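Side-chain contacts in putative alpha-galactosidase (Bacteroides fragilis, PDB 4NZJ), which probably hydrolyses terminal, non-reducing alpha-D-galactose residues in alpha-D-galactosides, as a member of glycosyl hydrolase family 27: residues 204-209 / 243-248; 165-170 / 179-184; 186-191 / 232-237. All coordinates share one frame; numbering follows the deposited sequence.

Contact 1 of 3, residues 204-209 / 243-248; sequences TDAKDF and RATNRS
A partly buried helix-to-loop packing contact brings Thr-245 against Ala-206 and Lys-207 on the outside of the beta/alpha barrel. The helical partner is helix 202-212; the other is the loop that leaves helix 228-243 and leads into strand 250-254. The meeting point is the methyl of Thr-245, whose CG2 lies 3.5 Å from the backbone O of Ala-206 and 3.9 Å from its CB. Alanine suits this place because a single methyl lets the loop come close to the helix backbone, and the same small side chain also touches Ala-241 and Leu-242 of helix 228-243. Thr-245 divides its branches between two tasks. With chi1 at 74°, OG1 stands between the backbone N and the carbonyl carbon, while CG2 is turned beside the backbone N and faces the helix. OG1 hydrogen-bonds to the backbone O of Leu-242 and also takes a weak bond, 3.3 Å long, from the backbone N of Arg-247. A beta-branched residue with a hydroxyl can thus steady the turn after helix 228-243 and pack on the preceding helix 202-212. Lys-207 bends at chi2 and chi4, in one of its two modelled conformations, and its aliphatic part runs alongside the threonine, the two side chains sliding past each other in opposite directions. Its CD is 4.1 Å from Thr-245 CG2, and its CE reaches 3.5 Å from the backbone O of Ala-244. Lysine suits this exposed position because its methylenes can pack on the loop while the side chain still ends in a charge. Arg-247 adds a salt bridge to Asp-215, just before strand 216-220. The loop into strand 250-254 is thus laid against helix 202-212, within the alternation of outer helices and inner strands that defines the TIM barrel.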
# COMPACT_ATOMS: atom_id res chain seq x y z
N THR A 204 2.15 -4.41 27.06
CA THR A 204 3.52 -3.93 27.20
C THR A 204 4.14 -3.62 25.84
O THR A 204 4.73 -2.55 25.63
CB THR A 204 4.41 -4.96 27.92
OG1 THR A 204 3.92 -5.15 29.26
CG2 THR A 204 5.86 -4.50 28.00
N ASP A 205 4.01 -4.55 24.91
CA ASP A 205 4.66 -4.40 23.62
C ASP A 205 4.08 -3.22 22.83
O ASP A 205 4.82 -2.42 22.26
CB ASP A 205 4.62 -5.71 22.84
CG ASP A 205 5.47 -6.79 23.48
OD1 ASP A 205 6.12 -6.53 24.52
OD2 ASP A 205 5.50 -7.92 22.95
N ALA A 206 2.75 -3.10 22.83
CA ALA A 206 2.09 -1.99 22.15
C ALA A 206 2.53 -0.64 22.72
O ALA A 206 2.79 0.30 21.97
CB ALA A 206 0.58 -2.14 22.23
N LYS A 207 2.63 -0.56 24.05
CA LYS A 207 3.06 0.68 24.70
C LYS A 207 4.50 1.02 24.32
O LYS A 207 4.84 2.18 24.11
CB LYS A 207 2.89 0.60 26.22
CG LYS A 207 1.45 0.67 26.67
CD LYS A 207 0.82 2.01 26.32
CE LYS A 207 -0.66 2.05 26.64
NZ LYS A 207 -0.96 1.42 27.96
N ASP A 208 5.34 -0.01 24.22
CA ASP A 208 6.72 0.21 23.79
C ASP A 208 6.75 0.71 22.35
O ASP A 208 7.43 1.70 22.04
CB ASP A 208 7.57 -1.06 23.94
CG ASP A 208 8.04 -1.30 25.37
OD1 ASP A 208 7.93 -0.41 26.23
OD2 ASP A 208 8.54 -2.42 25.63
N PHE A 209 6.01 0.03 21.47
CA PHE A 209 5.95 0.45 20.07
C PHE A 209 5.53 1.92 19.96
O PHE A 209 6.15 2.70 19.23
CB PHE A 209 4.99 -0.42 19.24
CG PHE A 209 5.35 -1.88 19.20
CD1 PHE A 209 6.67 -2.30 19.32
CD2 PHE A 209 4.36 -2.84 19.03
CE1 PHE A 209 6.99 -3.65 19.27
CE2 PHE A 209 4.68 -4.19 18.98
CZ PHE A 209 5.99 -4.59 19.11
N ARG A 243 -4.96 0.17 20.39
CA ARG A 243 -5.92 1.28 20.54
C ARG A 243 -5.80 1.93 21.91
O ARG A 243 -6.25 3.06 22.11
CB ARG A 243 -7.36 0.79 20.34
CG ARG A 243 -7.69 0.34 18.93
CD ARG A 243 -7.62 1.48 17.93
NE ARG A 243 -8.49 2.61 18.27
CZ ARG A 243 -9.80 2.65 18.05
NH1 ARG A 243 -10.42 1.62 17.49
NH2 ARG A 243 -10.49 3.73 18.39
N ALA A 244 -5.20 1.23 22.87
CA ALA A 244 -5.00 1.77 24.21
C ALA A 244 -3.79 2.71 24.28
O ALA A 244 -3.62 3.41 25.27
CB ALA A 244 -4.86 0.65 25.23
N THR A 245 -2.96 2.73 23.23
CA THR A 245 -1.80 3.63 23.18
C THR A 245 -2.22 5.02 22.72
O THR A 245 -3.37 5.24 22.36
CB THR A 245 -0.71 3.13 22.21
OG1 THR A 245 -1.12 3.34 20.85
CG2 THR A 245 -0.40 1.65 22.43
N ASN A 246 -1.25 5.93 22.71
CA ASN A 246 -1.50 7.31 22.27
C ASN A 246 -1.08 7.59 20.82
O ASN A 246 -0.82 8.73 20.45
CB ASN A 246 -0.84 8.30 23.23
CG ASN A 246 0.68 8.18 23.27
OD1 ASN A 246 1.28 7.34 22.59
ND2 ASN A 246 1.31 9.02 24.09
N ARG A 247 -1.03 6.55 19.99
CA ARG A 247 -0.72 6.71 18.57
C ARG A 247 -1.78 6.08 17.68
O ARG A 247 -2.51 5.18 18.11
CB ARG A 247 0.63 6.07 18.22
CG ARG A 247 1.84 6.75 18.82
CD ARG A 247 3.12 6.25 18.18
NE ARG A 247 3.37 6.80 16.85
CZ ARG A 247 3.81 8.03 16.60
NH1 ARG A 247 4.04 8.89 17.59
NH2 ARG A 247 4.01 8.42 15.35
N SER A 248 -1.85 6.54 16.44
CA SER A 248 -2.63 5.88 15.41
C SER A 248 -1.77 4.81 14.77
O SER A 248 -0.99 5.10 13.85
CB SER A 248 -3.09 6.88 14.34
OG SER A 248 -4.02 7.80 14.86

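Contact 2 of 3, residues 165-170 / 179-184; sequences RGIKYV and FKLGIY
Ile-167 and Val-170 of helix 166-176 pack on Leu-181 and Ile-183 of strand 180-186, within the beta-alpha-beta unit formed by strand 138-140, this helix and this strand. Over the two short segments the axes come within 10.1 Å and their directions differ by 147°, as befits a helix running back across a barrel strand. The chain enters through Arg-165, whose guanidinium lies over the ring of Tyr-169 and whose NH2 forms a salt bridge with Glu-116. Gly-166 then takes a positive phi of 80°, which glycine adopts readily. Ile-167 is the first residue to face the sheet. Its CG2 branch meets Leu-181 CD2 at 3.6 Å and Ile-183 CD1 at 4.3 Å, so one methyl spans two strand residues that point to the same side. The isoleucine and leucine side chains cross at about a right angle, and Trp-212 of helix 202-212 touches both Ile-167 and Ile-183. Branched aliphatic side chains suit this buried layer, where they present only methyl and methylene groups to each other. One turn later comes Val-170, which also touches Val-119 of helix 116-128 and is short enough for this buried place. With CG1 trans to the backbone N (chi1 176°), that methyl comes within 4.3 Å of Leu-181 CD1.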
# COMPACT_ATOMS: atom_id res chain seq x y z
N ARG A 165 21.11 3.04 18.30
CA ARG A 165 20.44 4.17 18.93
C ARG A 165 18.96 3.88 19.15
O ARG A 165 18.18 4.80 19.41
CB ARG A 165 20.65 5.44 18.11
CG ARG A 165 22.12 5.85 18.08
CD ARG A 165 22.37 7.12 17.29
NE ARG A 165 22.33 6.89 15.85
CZ ARG A 165 22.74 7.78 14.95
NH1 ARG A 165 23.21 8.97 15.34
NH2 ARG A 165 22.68 7.50 13.65
N GLY A 166 18.59 2.61 19.08
CA GLY A 166 17.21 2.19 19.28
C GLY A 166 16.33 2.39 18.07
O GLY A 166 16.78 2.89 17.03
N ILE A 167 15.08 1.98 18.21
CA ILE A 167 14.07 2.13 17.18
C ILE A 167 13.58 3.58 17.11
O ILE A 167 13.29 4.09 16.02
CB ILE A 167 12.87 1.19 17.42
CG1 ILE A 167 13.32 -0.28 17.42
CG2 ILE A 167 11.78 1.41 16.38
CD1 ILE A 167 13.91 -0.76 16.12
N LYS A 168 13.48 4.26 18.25
CA LYS A 168 12.98 5.64 18.25
C LYS A 168 13.81 6.56 17.36
O LYS A 168 13.25 7.44 16.70
CB LYS A 168 12.88 6.22 19.66
CG LYS A 168 12.08 7.52 19.69
CD LYS A 168 11.80 7.99 21.11
CE LYS A 168 10.86 9.19 21.11
NZ LYS A 168 11.36 10.31 20.25
N TYR A 169 15.13 6.37 17.32
CA TYR A 169 15.98 7.18 16.45
C TYR A 169 15.53 7.05 14.99
O TYR A 169 15.43 8.04 14.26
CB TYR A 169 17.46 6.79 16.59
CG TYR A 169 18.36 7.71 15.80
CD1 TYR A 169 18.64 7.46 14.46
CD2 TYR A 169 18.92 8.84 16.39
CE1 TYR A 169 19.45 8.31 13.72
CE2 TYR A 169 19.73 9.69 15.66
CZ TYR A 169 19.99 9.43 14.33
OH TYR A 169 20.80 10.28 13.62
N VAL A 170 15.27 5.82 14.57
CA VAL A 170 14.82 5.53 13.22
C VAL A 170 13.46 6.19 12.97
O VAL A 170 13.26 6.87 11.96
CB VAL A 170 14.73 4.01 12.97
CG1 VAL A 170 14.16 3.71 11.60
CG2 VAL A 170 16.11 3.37 13.14
N PHE A 179 7.76 10.05 6.55
CA PHE A 179 7.55 8.61 6.49
C PHE A 179 6.96 8.09 7.79
O PHE A 179 7.11 8.70 8.85
CB PHE A 179 8.86 7.88 6.22
CG PHE A 179 9.45 8.13 4.86
CD1 PHE A 179 8.83 7.65 3.72
CD2 PHE A 179 10.64 8.83 4.72
CE1 PHE A 179 9.37 7.87 2.46
CE2 PHE A 179 11.19 9.05 3.47
CZ PHE A 179 10.55 8.57 2.34
N LYS A 180 6.30 6.94 7.67
CA LYS A 180 5.74 6.21 8.79
C LYS A 180 6.56 4.94 9.01
O LYS A 180 7.01 4.32 8.04
CB LYS A 180 4.29 5.85 8.50
CG LYS A 180 3.40 7.06 8.28
CD LYS A 180 2.15 6.97 9.14
CE LYS A 180 1.27 8.19 8.95
NZ LYS A 180 2.10 9.41 8.76
N LEU A 181 6.73 4.55 10.27
CA LEU A 181 7.53 3.38 10.63
C LEU A 181 6.67 2.18 10.97
O LEU A 181 5.81 2.25 11.85
CB LEU A 181 8.43 3.70 11.83
CG LEU A 181 9.25 2.51 12.33
CD1 LEU A 181 10.23 2.05 11.27
CD2 LEU A 181 9.98 2.86 13.61
N GLY A 182 6.93 1.06 10.30
CA GLY A 182 6.31 -0.20 10.65
C GLY A 182 7.25 -1.11 11.41
O GLY A 182 8.48 -1.04 11.25
N ILE A 183 6.67 -1.97 12.26
CA ILE A 183 7.44 -2.93 13.02
C ILE A 183 6.69 -4.25 12.96
O ILE A 183 5.58 -4.32 12.44
CB ILE A 183 7.68 -2.44 14.47
CG1 ILE A 183 8.95 -3.07 15.07
CG2 ILE A 183 6.47 -2.68 15.36
CD1 ILE A 183 9.58 -2.23 16.15
N TYR A 184 7.33 -5.30 13.47
CA TYR A 184 6.86 -6.65 13.30
C TYR A 184 6.84 -7.39 14.63
O TYR A 184 7.79 -7.30 15.41
CB TYR A 184 7.79 -7.38 12.33
CG TYR A 184 7.58 -8.87 12.23
CD1 TYR A 184 8.15 -9.74 13.14
CD2 TYR A 184 6.79 -9.42 11.21
CE1 TYR A 184 7.95 -11.10 13.06
CE2 TYR A 184 6.58 -10.79 11.12
CZ TYR A 184 7.17 -11.63 12.05
OH TYR A 184 6.98 -12.99 11.99

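Contact 3 of 3, residues 186-191 / 232-237; sequences DAAEKT and MERYAK
Arg-234 reaches from helix 228-243 to the backbone of Ala-187, in the loop that follows strand 180-186. Within 232-237 the contact falls to this arginine, and two parts of it take part. Near the helix, its CB rests 4.2 Å from Ala-187 CB, a side chain short enough to keep the Ala-187 carbonyl near NH1. Farther out, the side chain, extended from CG to NE, carries NH1 to Ala-187 O, to which it donates a hydrogen bond of 2.9 Å with an N-H...O angle of 158°. The acceptor lies 4° out of the guanidinium plane, where an N-H of NH1 points, and belongs to the centre of an inverse gamma turn. NH1 also donates to a water at 2.9 Å, which in turn donates to Glu-189 OE1 in one of that residue's two modelled conformations. Salt bridging of NE to Glu-230 and a cation-pi contact with Tyr-199 further restrict this buried charged group; arginine suits the place because its several N-H groups can serve different partners at once. Next along the helix, Tyr-235 sends its hydroxyl to the backbone O of Tyr-219, and Lys-237 forms a salt bridge with Glu-202 at the start of helix 202-212. Ala-187 itself packs on Tyr-219 and bonds through its backbone to Asp-220, so the loop is held between helix 228-243 and the end of barrel strand 216-220.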
# COMPACT_ATOMS: atom_id res chain seq x y z
N ASP A 186 4.61 -11.16 16.51
CA ASP A 186 3.92 -12.42 16.24
C ASP A 186 3.05 -12.75 17.44
O ASP A 186 3.45 -12.51 18.59
CB ASP A 186 4.98 -13.50 16.00
CG ASP A 186 4.41 -14.79 15.47
OD1 ASP A 186 3.75 -15.52 16.25
OD2 ASP A 186 4.66 -15.10 14.28
N ALA A 187 1.88 -13.34 17.17
CA ALA A 187 0.91 -13.72 18.21
C ALA A 187 1.26 -15.05 18.87
O ALA A 187 0.41 -15.94 19.00
CB ALA A 187 -0.48 -13.77 17.61
N ALA A 188 2.51 -15.16 19.30
CA ALA A 188 3.01 -16.35 19.96
C ALA A 188 4.23 -15.95 20.79
O ALA A 188 4.63 -14.78 20.80
CB ALA A 188 3.38 -17.41 18.93
N GLU A 189 4.82 -16.92 21.46
CA GLU A 189 6.01 -16.70 22.26
C GLU A 189 7.22 -16.41 21.36
O GLU A 189 8.14 -15.69 21.75
CB GLU A 189 6.27 -17.92 23.16
CG GLU A 189 5.14 -18.23 24.15
CD GLU A 189 3.99 -19.06 23.56
OE1 GLU A 189 3.94 -19.29 22.33
OE2 GLU A 189 3.11 -19.49 24.35
N LYS A 190 7.21 -16.98 20.15
CA LYS A 190 8.31 -16.81 19.20
C LYS A 190 7.79 -16.44 17.81
O LYS A 190 6.72 -16.90 17.40
CB LYS A 190 9.13 -18.09 19.10
CG LYS A 190 9.81 -18.51 20.39
CD LYS A 190 11.03 -17.66 20.69
CE LYS A 190 11.77 -18.18 21.91
NZ LYS A 190 13.14 -17.62 22.01
N THR A 191 8.56 -15.62 17.09
CA THR A 191 8.19 -15.22 15.74
C THR A 191 8.49 -16.35 14.75
O THR A 191 9.06 -17.37 15.12
CB THR A 191 8.97 -13.98 15.27
OG1 THR A 191 10.36 -14.31 15.14
CG2 THR A 191 8.80 -12.81 16.24
N MSE A 232 -8.64 -15.43 16.39
CA MSE A 232 -9.45 -14.22 16.43
C MSE A 232 -9.24 -13.50 17.74
O MSE A 232 -9.12 -12.27 17.76
CB MSE A 232 -10.93 -14.55 16.23
CG MSE A 232 -11.24 -14.86 14.77
SE MSE A 232 -13.13 -15.37 14.55
CE MSE A 232 -13.90 -13.85 15.54
N GLU A 233 -9.17 -14.26 18.83
CA GLU A 233 -8.99 -13.68 20.17
C GLU A 233 -7.60 -13.06 20.33
O GLU A 233 -7.48 -11.97 20.91
CB GLU A 233 -9.21 -14.73 21.27
CG GLU A 233 -10.64 -15.21 21.43
CD GLU A 233 -11.60 -14.16 21.96
OE1 GLU A 233 -11.16 -13.06 22.35
OE2 GLU A 233 -12.82 -14.45 21.99
N ARG A 234 -6.57 -13.73 19.83
CA ARG A 234 -5.20 -13.21 19.92
C ARG A 234 -5.05 -11.92 19.11
O ARG A 234 -4.40 -10.97 19.55
CB ARG A 234 -4.18 -14.26 19.46
CG ARG A 234 -4.10 -15.46 20.39
CD ARG A 234 -2.87 -16.31 20.12
NE ARG A 234 -2.87 -17.49 20.98
CZ ARG A 234 -1.82 -18.27 21.22
NH1 ARG A 234 -0.64 -18.03 20.67
NH2 ARG A 234 -1.95 -19.30 22.04
N TYR A 235 -5.68 -11.88 17.94
CA TYR A 235 -5.67 -10.66 17.14
C TYR A 235 -6.49 -9.56 17.80
O TYR A 235 -6.08 -8.41 17.81
CB TYR A 235 -6.12 -10.93 15.70
CG TYR A 235 -4.99 -11.49 14.87
CD1 TYR A 235 -3.94 -10.68 14.47
CD2 TYR A 235 -4.94 -12.84 14.53
CE1 TYR A 235 -2.88 -11.18 13.73
CE2 TYR A 235 -3.89 -13.36 13.79
CZ TYR A 235 -2.86 -12.52 13.40
OH TYR A 235 -1.81 -13.03 12.68
N ALA A 236 -7.63 -9.92 18.38
CA ALA A 236 -8.45 -8.93 19.09
C ALA A 236 -7.70 -8.31 20.27
O ALA A 236 -7.78 -7.11 20.50
CB ALA A 236 -9.76 -9.54 19.55
N LYS A 237 -6.98 -9.15 21.01
CA LYS A 237 -6.20 -8.71 22.18
C LYS A 237 -5.16 -7.66 21.79
O LYS A 237 -5.05 -6.62 22.43
CB LYS A 237 -5.53 -9.91 22.84
CG LYS A 237 -4.62 -9.58 24.02
CD LYS A 237 -5.41 -9.24 25.27
CE LYS A 237 -4.48 -8.88 26.42
NZ LYS A 237 -3.53 -9.98 26.75
O HOH W 1 1.54 -19.94 20.84

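How the contacts relate
From the N terminus, contact 2 comes first, closing the short return from helix 166-176 to strand 180-186 before either other contact begins. The chain then passes through 186-191, the opening half of contact 3, and 204-209, the opening half of contact 1; their second halves follow in the same order at 232-237 and 243-248, so these two long loops cross. Contact 3 ties helix 228-243 to the loop after strand 180-186, and contact 1 ties that helix's exit loop to helix 202-212. Contact 2 touches both: Ile-183 CG2 lies 4.0 Å from Phe-209 CD1, and Tyr-184 CE1 3.7 Å from Thr-191 CG2, though contacts 1 and 3 do not touch each other.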